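PDB 6PTM: uncharacterized protein from Bacteroides ovatus CL02T12C04, which probably acts as a family GH42 exo-carrageenase, hydrolysing carrageenan chains from an end. Local coordinates for residues 179-184 / 509-513; 355-361 / 573-577. One frame throughout, in Å; residues are numbered along the deposited sequence.

Two long-range contacts in one chain illustrate how similar parts can be fastened by different chemistry. Contact 1 (179-184 with 509-513) and contact 2 (355-361 with 573-577) lie on opposite sides of the chain's centre, their centres about 48 Å apart, and share no helix or strand. Both are partly buried, with aromatic rings inside and an exposed residue at the margin. Contact 1 joins the loops that follow strands 168-175 and 503-506 of one sheet, and no direct hydrogen bond spans it: rings, a proline and one water do the work. Contact 2 sets two helix-bearing segments together and adds a direct glutamine-to-carbonyl bond and a bridging water.

Contact 1: residues 179-184 / 509-513; sequences PRIKEY and WCRRE
Y184 and W509 meet at the centre, their six-membered rings 5.1 Å apart between centroids and the planes inclined at 44°, an oblique pair. W509 CZ2 lies over the middle of one face of the tyrosine, while CD1 of I181 covers the opposite face. I181 CD1 also lies 3.5 Å from E513 CD; chi1 of 62° sets CG1 between the backbone N and the carbonyl carbon, and the extended chi2 (160°) carries CD1 between E513 and the tyrosine ring. On the other flank, P179 CD packs 3.7 Å from W509 CD1, and P179 CG stands over the centre of the R512 guanidinium, 3.9 Å above the plane. That flat group is brought under the proline by bends at chi2 and chi3, and NE donates to C510 O over 3.3 Å from above the carbonyl plane, while NH2 bonds W177 O. Replacing R512 with an alanine would probably uncover one side of P179 and leave the carbonyls of C510 and W177 without these donors. Further out, Y84 of helix 69-90 hydrogen-bonds both Y184 OH and W509 NE1. One water joins Y184 OH, at 2.5 Å, to E183 OE1 and, weakly, to E513 O. R511 leads away from this contact, its NH2 forming salt bridges with D88 and E120. Both segments lie in loops after adjacent strands 168-175 and 503-506, probably where the GH42 (β/α)8 barrel closes. Apolar and ring contacts, with one guanidinium face, thus supply the direct grip, while polar links between the segments pass through Y84 and one water.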
loop_
_atom_site.group_PDB
_atom_site.type_symbol
_atom_site.label_atom_id
_atom_site.label_comp_id
_atom_site.label_asym_id
_atom_site.label_seq_id
_atom_site.Cartn_x
_atom_site.Cartn_y
_atom_site.Cartn_z
ATOM N N PRO A 179 14.824 5.295 -16.652
ATOM C CA PRO A 179 15.241 6.427 -17.489
ATOM C C PRO A 179 14.033 6.984 -18.252
ATOM O O PRO A 179 13.250 6.207 -18.785
ATOM C CB PRO A 179 16.295 5.819 -18.422
ATOM C CG PRO A 179 16.830 4.646 -17.611
ATOM C CD PRO A 179 15.609 4.076 -16.909
ATOM N N ARG A 180 13.897 8.308 -18.264
ATOM C CA ARG A 180 12.735 9.024 -18.842
ATOM C C ARG A 180 13.040 9.266 -20.320
ATOM O O ARG A 180 13.315 10.395 -20.692
ATOM C CB ARG A 180 12.491 10.298 -18.031
ATOM C CG ARG A 180 12.239 10.029 -16.548
ATOM C CD ARG A 180 10.763 9.893 -16.243
ATOM N NE ARG A 180 10.049 11.076 -16.723
ATOM C CZ ARG A 180 8.858 11.083 -17.321
ATOM N NH1 ARG A 180 8.182 9.959 -17.524
ATOM N NH2 ARG A 180 8.355 12.237 -17.723
ATOM N N ILE A 181 13.079 8.203 -21.109
ATOM C CA ILE A 181 13.371 8.290 -22.562
ATOM C C ILE A 181 12.151 7.780 -23.333
ATOM O O ILE A 181 11.386 6.927 -22.806
ATOM C CB ILE A 181 14.665 7.538 -22.906
ATOM C CG1 ILE A 181 14.562 6.047 -22.589
ATOM C CG2 ILE A 181 15.867 8.182 -22.209
ATOM C CD1 ILE A 181 15.560 5.221 -23.324
ATOM N N LYS A 182 11.972 8.273 -24.552
ATOM C CA LYS A 182 10.829 7.889 -25.412
ATOM C C LYS A 182 10.586 6.364 -25.369
ATOM O O LYS A 182 9.389 5.963 -25.171
ATOM C CB LYS A 182 11.027 8.411 -26.836
ATOM C CG LYS A 182 9.723 8.456 -27.620
ATOM C CD LYS A 182 9.480 9.759 -28.385
ATOM C CE LYS A 182 9.972 9.695 -29.814
ATOM N NZ LYS A 182 9.308 8.587 -30.548
ATOM N N GLU A 183 11.632 5.541 -25.547
ATOM C CA GLU A 183 11.543 4.052 -25.665
ATOM C C GLU A 183 10.830 3.473 -24.423
ATOM O O GLU A 183 10.086 2.489 -24.593
ATOM C CB GLU A 183 12.929 3.412 -25.903
ATOM C CG GLU A 183 12.870 1.998 -26.517
ATOM C CD GLU A 183 14.113 1.086 -26.498
ATOM O OE1 GLU A 183 15.150 1.468 -25.866
ATOM O OE2 GLU A 183 14.059 -0.041 -27.128
ATOM N N TYR A 184 11.000 4.085 -23.241
ATOM C CA TYR A 184 10.538 3.561 -21.925
ATOM C C TYR A 184 9.223 4.230 -21.470
ATOM O O TYR A 184 8.580 3.677 -20.578
ATOM C CB TYR A 184 11.641 3.728 -20.874
ATOM C CG TYR A 184 12.931 2.960 -21.104
ATOM C CD1 TYR A 184 13.084 2.039 -22.129
ATOM C CD2 TYR A 184 14.021 3.150 -20.267
ATOM C CE1 TYR A 184 14.285 1.362 -22.336
ATOM C CE2 TYR A 184 15.225 2.488 -20.453
ATOM C CZ TYR A 184 15.367 1.592 -21.502
ATOM O OH TYR A 184 16.540 0.921 -21.683
ATOM N N TRP A 509 13.381 0.023 -11.603
ATOM C CA TRP A 509 13.997 -0.055 -12.950
ATOM C C TRP A 509 15.395 0.545 -12.862
ATOM O O TRP A 509 15.595 1.714 -13.243
ATOM C CB TRP A 509 13.125 0.630 -13.988
ATOM C CG TRP A 509 13.491 0.362 -15.420
ATOM C CD1 TRP A 509 14.681 0.590 -16.056
ATOM C CD2 TRP A 509 12.581 -0.113 -16.430
ATOM N NE1 TRP A 509 14.575 0.279 -17.390
ATOM C CE2 TRP A 509 13.297 -0.142 -17.651
ATOM C CE3 TRP A 509 11.231 -0.506 -16.409
ATOM C CZ2 TRP A 509 12.702 -0.556 -18.840
ATOM C CZ3 TRP A 509 10.648 -0.919 -17.586
ATOM C CH2 TRP A 509 11.376 -0.937 -18.781
ATOM N N CYS A 510 16.300 -0.246 -12.303
ATOM C CA CYS A 510 17.697 0.163 -12.036
ATOM C C CYS A 510 18.542 0.010 -13.310
ATOM O O CYS A 510 19.630 0.586 -13.326
ATOM C CB CYS A 510 18.284 -0.648 -10.889
ATOM S SG CYS A 510 19.748 0.143 -10.183
ATOM N N ARG A 511 18.066 -0.730 -14.323
ATOM C CA ARG A 511 18.708 -0.833 -15.664
ATOM C C ARG A 511 18.874 0.552 -16.297
ATOM O O ARG A 511 17.903 1.332 -16.325
ATOM C CB ARG A 511 17.851 -1.680 -16.604
ATOM C CG ARG A 511 17.876 -3.169 -16.297
ATOM C CD ARG A 511 19.008 -3.891 -17.042
ATOM N NE ARG A 511 18.761 -5.330 -17.029
ATOM C CZ ARG A 511 19.579 -6.260 -17.516
ATOM N NH1 ARG A 511 20.733 -5.919 -18.060
ATOM N NH2 ARG A 511 19.196 -7.525 -17.515
ATOM N N ARG A 512 20.057 0.834 -16.829
ATOM C CA ARG A 512 20.300 2.042 -17.654
ATOM C C ARG A 512 19.930 1.668 -19.091
ATOM O O ARG A 512 19.713 0.441 -19.363
ATOM C CB ARG A 512 21.749 2.549 -17.517
ATOM C CG ARG A 512 22.202 2.878 -16.098
ATOM C CD ARG A 512 21.363 3.934 -15.364
ATOM N NE ARG A 512 20.090 3.440 -14.818
ATOM C CZ ARG A 512 19.077 4.186 -14.333
ATOM N NH1 ARG A 512 19.177 5.508 -14.275
ATOM N NH2 ARG A 512 17.961 3.584 -13.919
ATOM N N GLU A 513 19.868 2.660 -19.985
ATOM C CA GLU A 513 19.497 2.421 -21.407
ATOM C C GLU A 513 20.439 1.377 -22.035
ATOM O O GLU A 513 19.946 0.537 -22.835
ATOM C CB GLU A 513 19.506 3.736 -22.188
ATOM C CG GLU A 513 18.816 3.635 -23.545
ATOM C CD GLU A 513 18.884 4.892 -24.397
ATOM O OE1 GLU A 513 19.318 5.937 -23.881
ATOM O OE2 GLU A 513 18.492 4.825 -25.566
HETATM O O HOH W 1 16.907 0.013 -24.035
#

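Contact 2: residues 355-361 / 573-577; sequences QGSPMYF and SINKA
Q355 makes the direct hydrogen bond of this contact: its NE2 donates to I574 O over 2.9 Å, nearly straight at 172°. The acceptor lies in the amide plane of Q355, although the donor sits above the carbonyl plane. With CG anti to the backbone N (chi1 -180°) and the chain extended beyond it, the amide reaches the backbone of the opposing segment, where NE2 is also 3.0 Å from K576 O. A water adds an indirect link, accepting from G356 N and donating to S357 O and, at 2.7 Å, to N575 OD1. N575 ND2 bonds A571 O and E652 O, which fixes the amide's rotation. Apolar packing centres on F361, whose CD2 touches I574 CG2 at 3.6 Å, the two side chains crossing at about a right angle. N575 ND2 comes obliquely to F361 CD2 at 3.6 Å, ring and amide planes 17° apart. Y360 turns its edge to I574 O and rests a face against Q355 CA. S357 N-caps helix 358-385 through a weak bond from Y360 N. The start of this helix, probably of the barrel, meets helix 570-575, which follows strand 564-567 in the parallel sheet of a separate α/β domain.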
loop_
_atom_site.group_PDB
_atom_site.type_symbol
_atom_site.label_atom_id
_atom_site.label_comp_id
_atom_site.label_asym_id
_atom_site.label_seq_id
_atom_site.Cartn_x
_atom_site.Cartn_y
_atom_site.Cartn_z
ATOM N N GLN A 355 6.823 -1.575 28.389
ATOM C CA GLN A 355 5.531 -1.583 27.666
ATOM C C GLN A 355 4.432 -1.934 28.676
ATOM O O GLN A 355 4.613 -2.880 29.453
ATOM C CB GLN A 355 5.530 -2.525 26.473
ATOM C CG GLN A 355 4.216 -2.527 25.739
ATOM C CD GLN A 355 4.308 -3.315 24.453
ATOM O OE1 GLN A 355 4.920 -4.374 24.413
ATOM N NE2 GLN A 355 3.674 -2.811 23.408
ATOM N N GLY A 356 3.328 -1.206 28.641
ATOM C CA GLY A 356 2.194 -1.423 29.558
ATOM C C GLY A 356 2.170 -0.368 30.648
ATOM O O GLY A 356 1.113 -0.167 31.227
ATOM N N SER A 357 3.291 0.285 30.913
ATOM C CA SER A 357 3.379 1.343 31.946
ATOM C C SER A 357 2.860 2.640 31.353
ATOM O O SER A 357 2.933 2.867 30.132
ATOM C CB SER A 357 4.758 1.552 32.447
ATOM O OG SER A 357 5.585 2.020 31.395
ATOM N N PRO A 358 2.342 3.525 32.221
ATOM C CA PRO A 358 1.894 4.846 31.787
ATOM C C PRO A 358 2.968 5.708 31.131
ATOM O O PRO A 358 2.636 6.269 30.095
ATOM C CB PRO A 358 1.336 5.448 33.080
ATOM C CG PRO A 358 0.828 4.215 33.799
ATOM C CD PRO A 358 1.984 3.249 33.628
ATOM N N MET A 359 4.207 5.714 31.629
ATOM C CA MET A 359 5.258 6.553 31.021
ATOM C C MET A 359 5.506 6.069 29.578
ATOM O O MET A 359 5.721 6.904 28.685
ATOM C CB MET A 359 6.573 6.534 31.793
ATOM C CG MET A 359 7.603 7.329 31.064
ATOM S SD MET A 359 9.215 7.452 31.828
ATOM C CE MET A 359 9.785 5.757 31.637
ATOM N N TYR A 360 5.489 4.764 29.380
ATOM C CA TYR A 360 5.713 4.151 28.055
ATOM C C TYR A 360 4.590 4.574 27.136
ATOM O O TYR A 360 4.884 4.938 25.983
ATOM C CB TYR A 360 5.795 2.639 28.194
ATOM C CG TYR A 360 6.036 1.876 26.916
ATOM C CD1 TYR A 360 4.991 1.591 26.038
ATOM C CD2 TYR A 360 7.292 1.374 26.613
ATOM C CE1 TYR A 360 5.197 0.837 24.892
ATOM C CE2 TYR A 360 7.507 0.613 25.479
ATOM C CZ TYR A 360 6.454 0.318 24.631
ATOM O OH TYR A 360 6.682 -0.433 23.513
ATOM N N PHE A 361 3.348 4.449 27.605
ATOM C CA PHE A 361 2.178 4.779 26.783
ATOM C C PHE A 361 2.306 6.229 26.303
ATOM O O PHE A 361 2.111 6.534 25.119
ATOM C CB PHE A 361 0.875 4.602 27.559
ATOM C CG PHE A 361 -0.250 5.049 26.682
ATOM C CD1 PHE A 361 -0.644 6.368 26.666
ATOM C CD2 PHE A 361 -0.785 4.176 25.760
ATOM C CE1 PHE A 361 -1.618 6.805 25.789
ATOM C CE2 PHE A 361 -1.735 4.614 24.860
ATOM C CZ PHE A 361 -2.152 5.928 24.876
ATOM N N SER A 573 -3.093 -1.090 20.950
ATOM C CA SER A 573 -1.891 -1.410 20.126
ATOM C C SER A 573 -0.626 -0.944 20.833
ATOM O O SER A 573 0.412 -1.635 20.725
ATOM C CB SER A 573 -1.987 -0.868 18.713
ATOM O OG SER A 573 -2.225 0.525 18.719
ATOM N N ILE A 574 -0.659 0.217 21.503
ATOM C CA ILE A 574 0.544 0.741 22.201
ATOM C C ILE A 574 0.849 -0.132 23.433
ATOM O O ILE A 574 2.023 -0.410 23.648
ATOM C CB ILE A 574 0.391 2.236 22.521
ATOM C CG1 ILE A 574 0.338 3.083 21.233
ATOM C CG2 ILE A 574 1.523 2.671 23.447
ATOM C CD1 ILE A 574 0.023 4.577 21.478
ATOM N N ASN A 575 -0.157 -0.543 24.212
ATOM C CA ASN A 575 0.046 -1.237 25.516
ATOM C C ASN A 575 0.304 -2.740 25.308
ATOM O O ASN A 575 0.982 -3.328 26.142
ATOM C CB ASN A 575 -1.142 -1.065 26.465
ATOM C CG ASN A 575 -1.172 0.287 27.136
ATOM O OD1 ASN A 575 -0.260 0.572 27.903
ATOM N ND2 ASN A 575 -2.208 1.097 26.868
ATOM N N LYS A 576 -0.158 -3.355 24.222
ATOM C CA LYS A 576 -0.021 -4.828 24.041
ATOM C C LYS A 576 1.152 -5.158 23.111
ATOM O O LYS A 576 1.455 -4.399 22.193
ATOM C CB LYS A 576 -1.313 -5.447 23.511
ATOM C CG LYS A 576 -2.490 -5.498 24.458
ATOM C CD LYS A 576 -3.761 -5.947 23.773
ATOM C CE LYS A 576 -3.587 -7.244 22.989
ATOM N NZ LYS A 576 -4.849 -7.685 22.341
ATOM N N ALA A 577 1.827 -6.264 23.401
ATOM C CA ALA A 577 2.978 -6.757 22.631
ATOM C C ALA A 577 2.470 -7.192 21.256
ATOM O O ALA A 577 3.194 -6.995 20.292
ATOM C CB ALA A 577 3.647 -7.908 23.368
HETATM O O HOH W 2 2.336 1.259 27.897
#